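Local coordinates for enoyl-CoA hydratase/isomerase family protein (Ruegeria pomeroyi, PDB 3L3S) that belongs to the crotonase superfamily and probably acts as a hydro-lyase on acyl-CoA substrates in fatty acid metabolism, at residues C93-K105 and A117-A129. Residues are numbered along the deposited sequence; the frame is centred on the assembly and turned at random.
Sequences CSALMLDLAHCPK and AAGLQLMAACDLA
M97 and L100 of helix 84-101 pack on Q121, L122 and A125 in the crotonase fold, where this helix and helix 118-124 each lead into a parallel strand of the mixed sheet, 107-111 and 128-131. The two axes run in the same general direction, 24° apart, and come within 10.1 Å. M97, present as selenomethionine, reaches across: bent at chi2 (-63°), its chain lays SE 3.8 Å from CA of L122, while its methyl CE sits 3.9 Å from L122 CD1. Q121 crosses that chain obliquely. Its own chain is stretched out, with CG turned away from the backbone N, which brings NE2 to 3.4 Å from M97 CG and on to the hydroxyl of Y232 of the third subunit, to which it is hydrogen-bonded. L100 completes the apolar seam, its CD2 being 4.0 Å from A125 CB and touching L122 CD1 as well; I56 of strand 53-58 packs against both leucines. Where the backbones draw together, A101 CA approaches A125 O at 3.4 Å in a CH···O contact (138° at the hydrogen), and the small side chains at both positions admit this 4.9 Å spacing between A101 CA and A125 CA. Replacing Q121 by an alanine would probably leave the Y232 hydroxyl of the third subunit without its amide partner and open a gap beside M97. The chemistry is thus mainly dispersive within the chain, whereas the buried amide gives one N-H to the subunit interface, coupling helix packing to subunit assembly.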
ATOM      1  N   CYS B  93      16.446  20.455   3.375  1.00 23.88           N
ATOM      2  CA  CYS B  93      16.487  19.001   3.257  1.00 28.42           C
ATOM      3  C   CYS B  93      15.191  18.506   2.628  1.00 28.02           C
ATOM      4  O   CYS B  93      15.229  17.654   1.752  1.00 29.27           O
ATOM      5  CB  CYS B  93      16.689  18.328   4.612  1.00 29.77           C
ATOM      6  SG  CYS B  93      16.703  16.532   4.498  1.00 37.68           S
ATOM      7  N   SER B  94      14.067  19.096   3.042  1.00 27.81           N
ATOM      8  CA  SER B  94      12.743  18.756   2.520  1.00 28.55           C
ATOM      9  C   SER B  94      12.603  19.176   1.066  1.00 28.78           C
ATOM     10  O   SER B  94      12.006  18.450   0.267  1.00 29.94           O
ATOM     11  CB  SER B  94      11.642  19.412   3.349  1.00 28.54           C
ATOM     12  OG  SER B  94      11.529  18.802   4.621  1.00 30.27           O
ATOM     13  N   ALA B  95      13.217  20.308   0.716  1.00 28.29           N
ATOM     14  CA  ALA B  95      13.180  20.825  -0.659  1.00 29.80           C
ATOM     15  C   ALA B  95      13.951  19.918  -1.621  1.00 28.27           C
ATOM     16  O   ALA B  95      13.561  19.769  -2.779  1.00 29.98           O
ATOM     17  CB  ALA B  95      13.719  22.255  -0.717  1.00 31.01           C
ATOM     18  N   LEU B  96      15.020  19.297  -1.115  1.00 26.85           N
ATOM     19  CA  LEU B  96      15.853  18.371  -1.890  1.00 24.66           C
ATOM     20  C   LEU B  96      15.094  17.067  -2.116  1.00 26.05           C
ATOM     21  O   LEU B  96      14.923  16.626  -3.264  1.00 26.47           O
ATOM     22  CB  LEU B  96      17.173  18.089  -1.159  1.00 20.64           C
ATOM     23  CG  LEU B  96      18.004  16.840  -1.501  1.00 21.88           C
ATOM     24  CD1 LEU B  96      18.697  16.978  -2.843  1.00 18.07           C
ATOM     25  CD2 LEU B  96      19.011  16.586  -0.398  1.00 19.57           C
HETATM   26  N   MSE B  97      14.571  16.521  -1.022  1.00 25.29           N
HETATM   27  CA  MSE B  97      13.838  15.259  -1.036  1.00 27.62           C
HETATM   28  C   MSE B  97      12.573  15.287  -1.877  1.00 27.46           C
HETATM   29  O   MSE B  97      12.220  14.283  -2.493  1.00 27.12           O
HETATM   30  CB  MSE B  97      13.523  14.817   0.389  1.00 30.76           C
HETATM   31  CG  MSE B  97      14.738  14.661   1.274  1.00 32.73           C
HETATM   32 SE   MSE B  97      15.937  13.298   0.661  1.00 41.54          SE
HETATM   33  CE  MSE B  97      17.387  13.554   1.947  1.00 39.05           C
ATOM     34  N   LEU B  98      11.952  16.467  -1.959  1.00 29.77           N
ATOM     35  CA  LEU B  98      10.740  16.687  -2.749  1.00 31.28           C
ATOM     36  C   LEU B  98      11.124  16.626  -4.224  1.00 31.33           C
ATOM     37  O   LEU B  98      10.625  15.772  -4.963  1.00 33.33           O
ATOM     38  CB  LEU B  98      10.133  18.063  -2.436  1.00 32.49           C
ATOM     39  CG  LEU B  98       8.678  18.194  -1.965  1.00 32.93           C
ATOM     40  CD1 LEU B  98       8.332  19.676  -1.782  1.00 33.06           C
ATOM     41  CD2 LEU B  98       7.711  17.526  -2.942  1.00 32.05           C
ATOM     42  N   ASP B  99      12.084  17.477  -4.598  1.00 30.49           N
ATOM     43  CA  ASP B  99      12.634  17.582  -5.959  1.00 29.69           C
ATOM     44  C   ASP B  99      13.173  16.254  -6.506  1.00 27.69           C
ATOM     45  O   ASP B  99      13.084  16.000  -7.702  1.00 26.52           O
ATOM     46  CB  ASP B  99      13.793  18.590  -5.970  1.00 32.12           C
ATOM     47  CG  ASP B  99      13.356  20.011  -6.263  1.00 35.12           C
ATOM     48  OD1 ASP B  99      12.143  20.336  -6.208  1.00 39.62           O
ATOM     49  OD2 ASP B  99      14.260  20.819  -6.552  1.00 36.57           O
ATOM     50  N   LEU B 100      13.755  15.447  -5.614  1.00 26.99           N
ATOM     51  CA  LEU B 100      14.330  14.143  -5.939  1.00 27.03           C
ATOM     52  C   LEU B 100      13.270  13.063  -6.187  1.00 27.86           C
ATOM     53  O   LEU B 100      13.434  12.216  -7.073  1.00 29.66           O
ATOM     54  CB  LEU B 100      15.314  13.715  -4.834  1.00 25.68           C
ATOM     55  CG  LEU B 100      16.051  12.377  -4.970  1.00 26.03           C
ATOM     56  CD1 LEU B 100      16.948  12.395  -6.205  1.00 24.74           C
ATOM     57  CD2 LEU B 100      16.844  12.074  -3.715  1.00 24.62           C
ATOM     58  N   ALA B 101      12.187  13.103  -5.414  1.00 28.91           N
ATOM     59  CA  ALA B 101      11.104  12.138  -5.573  1.00 30.84           C
ATOM     60  C   ALA B 101      10.232  12.501  -6.767  1.00 31.10           C
ATOM     61  O   ALA B 101       9.741  11.609  -7.456  1.00 32.84           O
ATOM     62  CB  ALA B 101      10.278  12.040  -4.311  1.00 32.13           C
ATOM     63  N   HIS B 102      10.095  13.804  -7.031  1.00 31.44           N
ATOM     64  CA  HIS B 102       9.302  14.319  -8.163  1.00 33.27           C
ATOM     65  C   HIS B 102      10.156  14.544  -9.429  1.00 32.61           C
ATOM     66  O   HIS B 102       9.688  15.148 -10.402  1.00 33.81           O
ATOM     67  CB  HIS B 102       8.590  15.635  -7.798  1.00 34.48           C
ATOM     68  CG  HIS B 102       7.378  15.474  -6.924  1.00 37.92           C
ATOM     69  ND1 HIS B 102       6.865  14.247  -6.556  1.00 39.98           N
ATOM     70  CD2 HIS B 102       6.583  16.400  -6.336  1.00 38.36           C
ATOM     71  CE1 HIS B 102       5.811  14.425  -5.779  1.00 39.29           C
ATOM     72  NE2 HIS B 102       5.620  15.724  -5.628  1.00 39.23           N
ATOM     73  N   CYS B 103      11.395  14.048  -9.415  1.00 31.20           N
ATOM     74  CA  CYS B 103      12.323  14.177 -10.544  1.00 30.20           C
ATOM     75  C   CYS B 103      11.880  13.289 -11.712  1.00 29.38           C
ATOM     76  O   CYS B 103      11.763  12.080 -11.549  1.00 28.76           O
ATOM     77  CB  CYS B 103      13.742  13.798 -10.102  1.00 31.05           C
ATOM     78  SG  CYS B 103      15.021  13.875 -11.384  1.00 35.61           S
ATOM     79  N   PRO B 104      11.617  13.887 -12.899  1.00 29.74           N
ATOM     80  CA  PRO B 104      11.181  13.173 -14.112  1.00 28.56           C
ATOM     81  C   PRO B 104      12.137  12.072 -14.572  1.00 26.88           C
ATOM     82  O   PRO B 104      11.698  11.083 -15.148  1.00 27.59           O
ATOM     83  CB  PRO B 104      11.101  14.285 -15.151  1.00 27.41           C
ATOM     84  CG  PRO B 104      10.763  15.470 -14.345  1.00 30.06           C
ATOM     85  CD  PRO B 104      11.679  15.334 -13.174  1.00 29.27           C
ATOM     86  N   LYS B 105      13.434  12.266 -14.316  1.00 24.84           N
ATOM     87  CA  LYS B 105      14.487  11.308 -14.677  1.00 24.53           C
ATOM     88  C   LYS B 105      14.650  10.265 -13.564  1.00 23.04           C
ATOM     89  O   LYS B 105      14.572  10.618 -12.385  1.00 23.99           O
ATOM     90  CB  LYS B 105      15.806  12.047 -14.933  1.00 24.62           C
ATOM     91  CG  LYS B 105      15.729  12.923 -16.163  1.00 25.73           C
ATOM     92  CD  LYS B 105      16.937  13.778 -16.388  1.00 27.36           C
ATOM     93  CE  LYS B 105      16.576  14.889 -17.374  1.00 28.89           C
ATOM     94  NZ  LYS B 105      17.763  15.664 -17.796  1.00 30.48           N
ATOM     95  N   ALA B 117      18.157   7.329   9.534  1.00 23.96           N
ATOM     96  CA  ALA B 117      17.512   8.637   9.656  1.00 22.67           C
ATOM     97  C   ALA B 117      17.300   9.272   8.287  1.00 23.25           C
ATOM     98  O   ALA B 117      16.717   8.628   7.413  1.00 24.38           O
ATOM     99  CB  ALA B 117      18.322   9.547  10.603  1.00 22.81           C
ATOM    100  N   ALA B 118      17.828  10.482   8.075  1.00 21.42           N
ATOM    101  CA  ALA B 118      17.707  11.178   6.789  1.00 23.08           C
ATOM    102  C   ALA B 118      18.429  10.433   5.659  1.00 21.67           C
ATOM    103  O   ALA B 118      18.215  10.714   4.482  1.00 22.40           O
ATOM    104  CB  ALA B 118      18.195  12.620   6.905  1.00 21.84           C
ATOM    105  N   GLY B 119      19.236   9.445   6.054  1.00 22.45           N
ATOM    106  CA  GLY B 119      19.965   8.599   5.128  1.00 21.08           C
ATOM    107  C   GLY B 119      19.047   7.555   4.528  1.00 22.67           C
ATOM    108  O   GLY B 119      19.250   7.120   3.386  1.00 23.74           O
ATOM    109  N   LEU B 120      18.032   7.155   5.295  1.00 21.62           N
ATOM    110  CA  LEU B 120      17.039   6.199   4.812  1.00 23.62           C
ATOM    111  C   LEU B 120      16.030   6.957   3.937  1.00 21.95           C
ATOM    112  O   LEU B 120      15.512   6.407   2.981  1.00 21.40           O
ATOM    113  CB  LEU B 120      16.338   5.486   5.973  1.00 25.03           C
ATOM    114  CG  LEU B 120      15.330   4.374   5.657  1.00 25.44           C
ATOM    115  CD1 LEU B 120      15.960   3.274   4.816  1.00 25.80           C
ATOM    116  CD2 LEU B 120      14.799   3.820   6.943  1.00 25.10           C
ATOM    117  N   GLN B 121      15.836   8.240   4.240  1.00 21.74           N
ATOM    118  CA  GLN B 121      14.941   9.132   3.493  1.00 22.88           C
ATOM    119  C   GLN B 121      15.448   9.354   2.060  1.00 21.29           C
ATOM    120  O   GLN B 121      14.663   9.280   1.116  1.00 23.85           O
ATOM    121  CB  GLN B 121      14.827  10.476   4.224  1.00 22.41           C
ATOM    122  CG  GLN B 121      14.042  11.573   3.517  1.00 23.58           C
ATOM    123  CD  GLN B 121      13.869  12.827   4.353  1.00 23.69           C
ATOM    124  OE1 GLN B 121      14.588  13.063   5.333  1.00 24.22           O
ATOM    125  NE2 GLN B 121      12.897  13.639   3.973  1.00 25.21           N
ATOM    126  N   LEU B 122      16.757   9.593   1.924  1.00 19.06           N
ATOM    127  CA  LEU B 122      17.433   9.825   0.638  1.00 17.79           C
ATOM    128  C   LEU B 122      17.228   8.637  -0.278  1.00 20.59           C
ATOM    129  O   LEU B 122      16.927   8.790  -1.469  1.00 22.33           O
ATOM    130  CB  LEU B 122      18.941  10.029   0.855  1.00 16.47           C
ATOM    131  CG  LEU B 122      19.834  10.381  -0.351  1.00 15.93           C
ATOM    132  CD1 LEU B 122      19.560  11.807  -0.819  1.00 11.99           C
ATOM    133  CD2 LEU B 122      21.309  10.219   0.023  1.00 12.67           C
HETATM  134  N   MSE B 123      17.365   7.457   0.321  1.00 22.04           N
HETATM  135  CA  MSE B 123      17.197   6.185  -0.356  1.00 23.97           C
HETATM  136  C   MSE B 123      15.708   6.004  -0.704  1.00 21.80           C
HETATM  137  O   MSE B 123      15.372   5.686  -1.840  1.00 21.07           O
HETATM  138  CB  MSE B 123      17.671   5.059   0.564  1.00 28.27           C
HETATM  139  CG  MSE B 123      17.871   3.745  -0.127  1.00 36.59           C
HETATM  140 SE   MSE B 123      17.367   2.236   0.990  1.00 50.62          SE
HETATM  141  CE  MSE B 123      15.477   2.677   1.004  1.00 40.08           C
ATOM    142  N   ALA B 124      14.837   6.275   0.268  1.00 18.88           N
ATOM    143  CA  ALA B 124      13.393   6.163   0.093  1.00 18.05           C
ATOM    144  C   ALA B 124      12.837   7.137  -0.943  1.00 19.08           C
ATOM    145  O   ALA B 124      11.851   6.823  -1.597  1.00 20.32           O
ATOM    146  CB  ALA B 124      12.683   6.332   1.413  1.00 17.06           C
ATOM    147  N   ALA B 125      13.512   8.278  -1.125  1.00 19.24           N
ATOM    148  CA  ALA B 125      13.113   9.304  -2.099  1.00 17.48           C
ATOM    149  C   ALA B 125      13.495   8.924  -3.532  1.00 17.50           C
ATOM    150  O   ALA B 125      12.978   9.496  -4.490  1.00 19.32           O
ATOM    151  CB  ALA B 125      13.705  10.661  -1.729  1.00 21.02           C
ATOM    152  N   CYS B 126      14.399   7.957  -3.676  1.00 16.97           N
ATOM    153  CA  CYS B 126      14.801   7.482  -5.001  1.00 15.94           C
ATOM    154  C   CYS B 126      13.710   6.560  -5.561  1.00 15.64           C
ATOM    155  O   CYS B 126      12.960   5.960  -4.790  1.00 16.17           O
ATOM    156  CB  CYS B 126      16.141   6.743  -4.949  1.00 15.65           C
ATOM    157  SG  CYS B 126      17.586   7.782  -4.560  1.00 18.52           S
ATOM    158  N   ASP B 127      13.593   6.486  -6.890  1.00 16.31           N
ATOM    159  CA  ASP B 127      12.594   5.636  -7.549  1.00 18.00           C
ATOM    160  C   ASP B 127      12.892   4.163  -7.278  1.00 20.89           C
ATOM    161  O   ASP B 127      11.991   3.384  -6.930  1.00 21.48           O
ATOM    162  CB  ASP B 127      12.576   5.881  -9.058  1.00 19.52           C
ATOM    163  CG  ASP B 127      12.123   7.282  -9.428  1.00 20.20           C
ATOM    164  OD1 ASP B 127      11.114   7.760  -8.876  1.00 20.70           O
ATOM    165  OD2 ASP B 127      12.783   7.905 -10.285  1.00 24.12           O
ATOM    166  N   LEU B 128      14.167   3.798  -7.430  1.00 20.81           N
ATOM    167  CA  LEU B 128      14.634   2.433  -7.189  1.00 22.70           C
ATOM    168  C   LEU B 128      15.747   2.355  -6.118  1.00 22.44           C
ATOM    169  O   LEU B 128      16.432   3.346  -5.840  1.00 22.23           O
ATOM    170  CB  LEU B 128      15.091   1.785  -8.500  1.00 22.66           C
ATOM    171  CG  LEU B 128      14.106   1.753  -9.682  1.00 25.97           C
ATOM    172  CD1 LEU B 128      14.765   1.158 -10.911  1.00 24.70           C
ATOM    173  CD2 LEU B 128      12.842   0.992  -9.310  1.00 22.44           C
ATOM    174  N   ALA B 129      15.884   1.188  -5.488  1.00 21.07           N
ATOM    175  CA  ALA B 129      16.892   0.966  -4.453  1.00 20.09           C
ATOM    176  C   ALA B 129      17.337  -0.492  -4.463  1.00 19.96           C
ATOM    177  O   ALA B 129      16.508  -1.407  -4.423  1.00 21.08           O
ATOM    178  CB  ALA B 129      16.352   1.345  -3.075  1.00 18.38           C
TER